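Local coordinates for hypothetical signal peptide protein (Sinorhizobium meliloti, PDB 3PJY) that is of unknown function but belongs to the DUF192 family and may act as a transcription regulator, at residues 50-55 / 102-107; 71-76 / 106-111. All blocks are in the same frame, centred on the assembly; numbering follows the deposited sequence.

Contact 1: 50-55 / 102-107; sequences LFDFGE and VAYVLE
With CG trans to the carbonyl carbon (chi1 -65°), the Phe51 ring reaches along strand 102-109 toward Glu107, and the same choice in Phe53 (chi1 -61°) lays its ring against Val105. The edge of the Phe51 ring meets the Glu107 carboxylate, CZ to OE1 3.4 Å, with the two planes 67° apart; Val105 O sits in the ring plane beside CD1. Phe51 also touches Met61 of strand 60-61. With an alanine here, the ring edge against Glu107 would be gone, which is likely to open a gap beside Met61 and leave the carboxylate freer to turn. Phe53 brings CE2 to 3.7 Å from Val105 CG2. On the face shared by Leu50 and Tyr104, Leu50 CD1 packs on Tyr104 CB at 3.9 Å, and the Asp52 carboxylate runs alongside the tyrosine ring. The backbones pair through Phe51 N to Val105 O (2.7 Å) and Val105 N to Phe51 O (3.1 Å), with a weak third bond from Phe53 N to Ala103 O. Asp52 OD1 accepts from Gly54 N at 3.0 Å, and one water donates to both this OD1 and Ala103 O. The result is an antiparallel strand pair inside a mixed sheet, with an Asx turn ending one strand and, opposite Ile75 of strand 70-75, a classic beta bulge at Ala103 and Tyr104.

Contact 2: 71-76 / 106-111; sequences DMLFIA and LELNAG
Asp71 and Leu108 exchange two backbone hydrogen bonds, Asp71 N to Leu108 O at 2.8 Å and Leu108 N to Asp71 O at 3.0 Å. Two residues along, Leu73 and Leu106 do the same, with Leu73 N to Leu106 O and Leu106 N to Leu73 O both 2.9 Å. Between these pairs Met72 faces Glu107 without hydrogen bonds of its own to it, although its CA-H points at Leu106 O; the backbone of Met72 is instead paired with His85 on the next strand. The buried Asp71 carboxylate is shared among several donors. Its CG lies beside the backbone N (chi1 -72°), which turns the oxygens toward the C-terminal end of strand 102-109, where Gly111 N approaches both of them in weak bonds, 3.3 Å to OD1 and 3.2 Å to OD2. OD1 also accepts from Asn87 N, and OD2 from Val113 N in the first turn of helix 112-116, so both oxygens are satisfied by backbone N-H groups. Asn109 gives its ND2 to Met43 O, while Asn109 O is bonded to Thr112 OG1. Leu73 CD1 meets Leu108 CD1 at 3.9 Å in an apolar contact. The Met72 (selenomethionine) and Glu107 side chains lie side by side, pointing the same way, with methyl CE 3.6 Å from Glu107 OE2. This is an antiparallel strand pair leading into a helix N terminus, with Gly111 at the N-cap and Asp71 reaching across from the neighbouring strand.

How the contacts relate
After strands 6-13 and 19-27 and helix 30-35, the chain forms strand 47-53, passes through the short strands 56-57 and 60-61, and then forms strand 70-75. It continues through strands 81-88 and 96-97 before strand 102-109 returns to close both loops. Contact 1 closes the longer one, with 46 residues between its segments; segment 71-76 lies within that span, but contact 2 ends beyond it at 106-111, so the loops overlap. In the seven-stranded mixed sheet, strand 102-109 lies between 47-53 and 70-75. Leu106 and Glu107 belong to both contacts, and Ile75 extends the second pairing to Ala103 and Tyr104, while Phe74 packs on Val105.

Contact 1: 50-55 / 102-107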
ATOM      1  N   LEU B  50      13.222   1.061   7.150  1.00 12.84           N
ATOM      2  CA  LEU B  50      13.058  -0.166   7.891  1.00 11.98           C
ATOM      3  C   LEU B  50      14.484  -0.690   8.184  1.00 12.95           C
ATOM      4  O   LEU B  50      15.240  -1.051   7.285  1.00 14.91           O
ATOM      5  CB  LEU B  50      12.282  -1.218   7.121  1.00 13.40           C
ATOM      6  CG  LEU B  50      12.020  -2.556   7.828  1.00 14.77           C
ATOM      7  CD1 LEU B  50      11.175  -2.339   9.097  1.00 14.37           C
ATOM      8  CD2 LEU B  50      11.305  -3.515   6.852  1.00 18.25           C
ATOM      9  N   PHE B  51      14.808  -0.699   9.458  1.00 13.98           N
ATOM     10  CA  PHE B  51      16.095  -1.161   9.980  1.00 13.03           C
ATOM     11  C   PHE B  51      15.963  -2.654  10.219  1.00 13.50           C
ATOM     12  O   PHE B  51      15.134  -3.096  11.038  1.00 14.63           O
ATOM     13  CB  PHE B  51      16.433  -0.448  11.274  1.00 13.43           C
ATOM     14  CG  PHE B  51      16.649   1.039  11.109  1.00 13.01           C
ATOM     15  CD1 PHE B  51      15.565   1.889  10.944  1.00 13.75           C
ATOM     16  CD2 PHE B  51      17.929   1.595  11.066  1.00 12.41           C
ATOM     17  CE1 PHE B  51      15.721   3.245  10.720  1.00 13.25           C
ATOM     18  CE2 PHE B  51      18.080   2.982  10.870  1.00 15.08           C
ATOM     19  CZ  PHE B  51      17.013   3.797  10.690  1.00 14.33           C
ATOM     20  N   ASP B  52      16.770  -3.455   9.534  1.00 14.00           N
ATOM     21  CA  ASP B  52      16.744  -4.924   9.614  1.00 14.78           C
ATOM     22  C   ASP B  52      18.022  -5.332  10.304  1.00 15.96           C
ATOM     23  O   ASP B  52      19.123  -5.249   9.732  1.00 15.53           O
ATOM     24  CB  ASP B  52      16.670  -5.500   8.207  1.00 17.04           C
ATOM     25  CG  ASP B  52      16.670  -7.019   8.190  1.00 22.49           C
ATOM     26  OD1 ASP B  52      16.892  -7.636   9.233  1.00 22.52           O
ATOM     27  OD2 ASP B  52      16.453  -7.598   7.120  1.00 28.72           O
ATOM     28  N   PHE B  53      17.917  -5.694  11.584  1.00 15.74           N
ATOM     29  CA  PHE B  53      19.093  -6.009  12.406  1.00 15.22           C
ATOM     30  C   PHE B  53      19.680  -7.387  12.148  1.00 17.52           C
ATOM     31  O   PHE B  53      20.770  -7.698  12.639  1.00 17.61           O
ATOM     32  CB  PHE B  53      18.704  -5.865  13.882  1.00 14.79           C
ATOM     33  CG  PHE B  53      18.276  -4.485  14.195  1.00 16.12           C
ATOM     34  CD1 PHE B  53      19.184  -3.486  14.266  1.00 17.34           C
ATOM     35  CD2 PHE B  53      16.933  -4.155  14.306  1.00 21.76           C
ATOM     36  CE1 PHE B  53      18.797  -2.184  14.489  1.00 21.22           C
ATOM     37  CE2 PHE B  53      16.577  -2.834  14.558  1.00 23.70           C
ATOM     38  CZ  PHE B  53      17.524  -1.877  14.584  1.00 18.48           C
ATOM     39  N   GLY B  54      18.946  -8.199  11.406  1.00 17.61           N
ATOM     40  CA  GLY B  54      19.404  -9.547  11.063  1.00 17.83           C
ATOM     41  C   GLY B  54      19.483 -10.524  12.226  1.00 18.72           C
ATOM     42  O   GLY B  54      20.134 -11.582  12.135  1.00 22.11           O
ATOM     43  N   GLU B  55      18.774 -10.201  13.306  1.00 18.27           N
ATOM     44  CA  GLU B  55      18.747 -11.021  14.500  1.00 18.47           C
ATOM     45  C   GLU B  55      17.670 -10.433  15.408  1.00 18.30           C
ATOM     46  O   GLU B  55      17.266  -9.265  15.250  1.00 16.95           O
ATOM     47  CB  GLU B  55      20.082 -11.019  15.219  1.00 19.63           C
ATOM     48  CG  GLU B  55      20.493  -9.677  15.778  1.00 19.31           C
ATOM     49  CD  GLU B  55      21.855  -9.646  16.489  1.00 24.82           C
ATOM     50  OE1 GLU B  55      22.486 -10.682  16.604  1.00 29.30           O
ATOM     51  OE2 GLU B  55      22.277  -8.551  16.944  1.00 24.79           O
ATOM     52  N   VAL B 102      13.864  -7.366  19.688  1.00 18.45           N
ATOM     53  CA  VAL B 102      13.117  -7.142  18.457  1.00 16.83           C
ATOM     54  C   VAL B 102      14.012  -7.462  17.264  1.00 18.34           C
ATOM     55  O   VAL B 102      15.220  -7.700  17.425  1.00 17.32           O
ATOM     56  CB  VAL B 102      12.621  -5.662  18.341  1.00 17.47           C
ATOM     57  CG1 VAL B 102      11.566  -5.374  19.473  1.00 20.80           C
ATOM     58  CG2 VAL B 102      13.772  -4.634  18.367  1.00 18.62           C
ATOM     59  N   ALA B 103      13.413  -7.481  16.070  1.00 17.04           N
ATOM     60  CA  ALA B 103      14.117  -7.825  14.846  1.00 15.33           C
ATOM     61  C   ALA B 103      14.240  -6.659  13.865  1.00 14.56           C
ATOM     62  O   ALA B 103      15.078  -6.676  12.978  1.00 15.92           O
ATOM     63  CB  ALA B 103      13.404  -8.996  14.145  1.00 18.81           C
ATOM     64  N   TYR B 104      13.356  -5.671  13.993  1.00 15.02           N
ATOM     65  CA  TYR B 104      13.288  -4.521  13.084  1.00 14.64           C
ATOM     66  C   TYR B 104      12.900  -3.283  13.837  1.00 13.55           C
ATOM     67  O   TYR B 104      12.234  -3.350  14.896  1.00 15.69           O
ATOM     68  CB  TYR B 104      12.254  -4.712  11.983  1.00 14.37           C
ATOM     69  CG  TYR B 104      12.364  -5.960  11.164  1.00 18.09           C
ATOM     70  CD1 TYR B 104      11.675  -7.105  11.555  1.00 19.73           C
ATOM     71  CD2 TYR B 104      13.098  -5.988   9.994  1.00 19.15           C
ATOM     72  CE1 TYR B 104      11.727  -8.230  10.838  1.00 21.99           C
ATOM     73  CE2 TYR B 104      13.163  -7.160   9.239  1.00 24.91           C
ATOM     74  CZ  TYR B 104      12.510  -8.272   9.705  1.00 24.52           C
ATOM     75  OH  TYR B 104      12.538  -9.420   8.967  1.00 29.38           O
ATOM     76  N   VAL B 105      13.259  -2.133  13.289  1.00 14.21           N
ATOM     77  CA  VAL B 105      12.686  -0.856  13.689  1.00 13.52           C
ATOM     78  C   VAL B 105      12.221  -0.165  12.403  1.00 13.66           C
ATOM     79  O   VAL B 105      12.941  -0.141  11.397  1.00 13.87           O
ATOM     80  CB  VAL B 105      13.645   0.027  14.451  1.00 13.61           C
ATOM     81  CG1 VAL B 105      13.164   1.482  14.586  1.00 16.30           C
ATOM     82  CG2 VAL B 105      13.921  -0.558  15.874  1.00 14.34           C
ATOM     83  N   LEU B 106      11.002   0.362  12.433  1.00 13.49           N
ATOM     84  CA  LEU B 106      10.477   1.208  11.333  1.00 12.04           C
ATOM     85  C   LEU B 106      10.489   2.652  11.800  1.00 14.52           C
ATOM     86  O   LEU B 106       9.870   2.973  12.822  1.00 14.00           O
ATOM     87  CB  LEU B 106       9.063   0.751  10.934  1.00 13.90           C
ATOM     88  CG  LEU B 106       8.386   1.531   9.830  1.00 14.66           C
ATOM     89  CD1 LEU B 106       9.178   1.533   8.539  1.00 14.21           C
ATOM     90  CD2 LEU B 106       6.988   0.963   9.634  1.00 15.37           C
ATOM     91  N   GLU B 107      11.180   3.507  11.046  1.00 13.18           N
ATOM     92  CA  GLU B 107      11.112   4.940  11.279  1.00 12.95           C
ATOM     93  C   GLU B 107      10.231   5.612  10.229  1.00 14.32           C
ATOM     94  O   GLU B 107      10.402   5.407   9.036  1.00 13.97           O
ATOM     95  CB  GLU B 107      12.483   5.581  11.270  1.00 13.53           C
ATOM     96  CG  GLU B 107      13.284   5.274  12.497  1.00 15.98           C
ATOM     97  CD  GLU B 107      14.643   5.934  12.551  1.00 18.47           C
ATOM     98  OE1 GLU B 107      15.180   6.465  11.568  1.00 16.25           O
ATOM     99  OE2 GLU B 107      15.231   5.896  13.652  1.00 24.32           O
TER
HETATM  100  O   HOH W   1      15.913  -8.906  11.629  1.00 25.89           O

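Contact 2: 71-76 / 106-111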
ATOM      1  N   ASP B  71       8.557   9.032  14.211  1.00 16.32           N
ATOM      2  CA  ASP B  71       7.961   7.986  15.024  1.00 15.41           C
ATOM      3  C   ASP B  71       8.770   6.689  14.805  1.00 14.94           C
ATOM      4  O   ASP B  71       9.195   6.384  13.671  1.00 14.86           O
ATOM      5  CB  ASP B  71       6.511   7.688  14.606  1.00 15.34           C
ATOM      6  CG  ASP B  71       5.513   8.761  14.963  1.00 18.14           C
ATOM      7  OD1 ASP B  71       5.848   9.726  15.708  1.00 19.61           O
ATOM      8  OD2 ASP B  71       4.341   8.636  14.491  1.00 19.53           O
HETATM    9  N   MSE B  72       9.032   5.961  15.885  1.00 15.28           N
HETATM   10  CA  MSE B  72       9.796   4.718  15.875  1.00 15.53           C
HETATM   11  C   MSE B  72       8.920   3.552  16.274  1.00 16.22           C
HETATM   12  O   MSE B  72       8.258   3.610  17.329  1.00 16.86           O
HETATM   13  CB  MSE B  72      11.026   4.796  16.809  1.00 15.40           C
HETATM   14  CG  MSE B  72      11.975   5.818  16.440  1.00 18.77           C
HETATM   15 SE   MSE B  72      13.390   5.729  17.759  0.75 21.28          SE
HETATM   16  CE  MSE B  72      14.569   7.077  16.954  1.00 21.74           C
ATOM     17  N   LEU B  73       8.875   2.498  15.467  1.00 15.46           N
ATOM     18  CA  LEU B  73       8.103   1.306  15.773  1.00 13.11           C
ATOM     19  C   LEU B  73       9.098   0.136  15.912  1.00 14.35           C
ATOM     20  O   LEU B  73       9.864  -0.118  15.002  1.00 14.51           O
ATOM     21  CB  LEU B  73       7.068   0.982  14.703  1.00 14.45           C
ATOM     22  CG  LEU B  73       5.988   2.027  14.398  1.00 16.87           C
ATOM     23  CD1 LEU B  73       6.524   3.258  13.665  1.00 19.84           C
ATOM     24  CD2 LEU B  73       4.923   1.384  13.513  1.00 22.62           C
ATOM     25  N   PHE B  74       9.083  -0.516  17.072  1.00 14.91           N
ATOM     26  CA  PHE B  74       9.963  -1.653  17.404  1.00 15.78           C
ATOM     27  C   PHE B  74       9.210  -2.924  17.132  1.00 17.03           C
ATOM     28  O   PHE B  74       8.142  -3.121  17.697  1.00 16.73           O
ATOM     29  CB  PHE B  74      10.345  -1.524  18.868  1.00 17.20           C
ATOM     30  CG  PHE B  74      11.239  -0.333  19.142  1.00 15.72           C
ATOM     31  CD1 PHE B  74      12.617  -0.448  19.022  1.00 18.30           C
ATOM     32  CD2 PHE B  74      10.725   0.864  19.525  1.00 19.24           C
ATOM     33  CE1 PHE B  74      13.441   0.618  19.273  1.00 19.12           C
ATOM     34  CE2 PHE B  74      11.554   1.948  19.753  1.00 19.72           C
ATOM     35  CZ  PHE B  74      12.923   1.814  19.611  1.00 21.09           C
ATOM     36  N   ILE B  75       9.728  -3.768  16.256  1.00 14.53           N
ATOM     37  CA  ILE B  75       8.969  -4.807  15.611  1.00 16.14           C
ATOM     38  C   ILE B  75       9.604  -6.175  15.775  1.00 16.42           C
ATOM     39  O   ILE B  75      10.807  -6.346  15.529  1.00 16.98           O
ATOM     40  CB  ILE B  75       8.757  -4.472  14.100  1.00 16.24           C
ATOM     41  CG1 ILE B  75       7.958  -3.139  13.964  1.00 18.94           C
ATOM     42  CG2 ILE B  75       8.054  -5.602  13.353  1.00 17.46           C
ATOM     43  CD1 ILE B  75       7.954  -2.596  12.522  1.00 19.52           C
ATOM     44  N   ALA B  76       8.790  -7.147  16.142  1.00 16.55           N
ATOM     45  CA  ALA B  76       9.275  -8.529  16.318  1.00 19.02           C
ATOM     46  C   ALA B  76       9.521  -9.204  14.972  1.00 20.07           C
ATOM     47  O   ALA B  76       9.079  -8.731  13.940  1.00 18.91           O
ATOM     48  CB  ALA B  76       8.250  -9.311  17.141  1.00 21.31           C
ATOM     49  N   LEU B 106      11.002   0.362  12.433  1.00 13.49           N
ATOM     50  CA  LEU B 106      10.477   1.208  11.333  1.00 12.04           C
ATOM     51  C   LEU B 106      10.489   2.652  11.800  1.00 14.52           C
ATOM     52  O   LEU B 106       9.870   2.973  12.822  1.00 14.00           O
ATOM     53  CB  LEU B 106       9.063   0.751  10.934  1.00 13.90           C
ATOM     54  CG  LEU B 106       8.386   1.531   9.830  1.00 14.66           C
ATOM     55  CD1 LEU B 106       9.178   1.533   8.539  1.00 14.21           C
ATOM     56  CD2 LEU B 106       6.988   0.963   9.634  1.00 15.37           C
ATOM     57  N   GLU B 107      11.180   3.507  11.046  1.00 13.18           N
ATOM     58  CA  GLU B 107      11.112   4.940  11.279  1.00 12.95           C
ATOM     59  C   GLU B 107      10.231   5.612  10.229  1.00 14.32           C
ATOM     60  O   GLU B 107      10.402   5.407   9.036  1.00 13.97           O
ATOM     61  CB  GLU B 107      12.483   5.581  11.270  1.00 13.53           C
ATOM     62  CG  GLU B 107      13.284   5.274  12.497  1.00 15.98           C
ATOM     63  CD  GLU B 107      14.643   5.934  12.551  1.00 18.47           C
ATOM     64  OE1 GLU B 107      15.180   6.465  11.568  1.00 16.25           O
ATOM     65  OE2 GLU B 107      15.231   5.896  13.652  1.00 24.32           O
ATOM     66  N   LEU B 108       9.277   6.394  10.698  1.00 13.70           N
ATOM     67  CA  LEU B 108       8.340   7.129   9.873  1.00 12.59           C
ATOM     68  C   LEU B 108       8.353   8.602  10.292  1.00 14.20           C
ATOM     69  O   LEU B 108       8.813   8.946  11.393  1.00 14.97           O
ATOM     70  CB  LEU B 108       6.934   6.582  10.087  1.00 14.63           C
ATOM     71  CG  LEU B 108       6.726   5.096   9.733  1.00 14.99           C
ATOM     72  CD1 LEU B 108       5.357   4.614  10.223  1.00 18.69           C
ATOM     73  CD2 LEU B 108       6.885   4.904   8.254  1.00 16.64           C
ATOM     74  N   ASN B 109       7.804   9.480   9.458  1.00 14.62           N
ATOM     75  CA  ASN B 109       7.658  10.859   9.887  1.00 15.08           C
ATOM     76  C   ASN B 109       6.871  10.909  11.193  1.00 16.94           C
ATOM     77  O   ASN B 109       5.882  10.183  11.386  1.00 16.46           O
ATOM     78  CB  ASN B 109       6.922  11.687   8.864  1.00 17.43           C
ATOM     79  CG  ASN B 109       7.786  12.096   7.705  1.00 18.12           C
ATOM     80  OD1 ASN B 109       8.644  12.978   7.839  1.00 20.11           O
ATOM     81  ND2 ASN B 109       7.533  11.504   6.542  1.00 17.57           N
ATOM     82  N   ALA B 110       7.255  11.784  12.106  1.00 17.52           N
ATOM     83  CA  ALA B 110       6.453  11.969  13.317  1.00 18.12           C
ATOM     84  C   ALA B 110       5.016  12.294  12.987  1.00 19.00           C
ATOM     85  O   ALA B 110       4.724  13.077  12.055  1.00 18.78           O
ATOM     86  CB  ALA B 110       7.077  13.050  14.253  1.00 19.72           C
ATOM     87  N   GLY B 111       4.101  11.689  13.734  1.00 20.00           N
ATOM     88  CA  GLY B 111       2.671  11.860  13.503  1.00 21.02           C
ATOM     89  C   GLY B 111       2.060  10.776  12.640  1.00 19.53           C
ATOM     90  O   GLY B 111       0.833  10.694  12.526  1.00 20.56           O
TER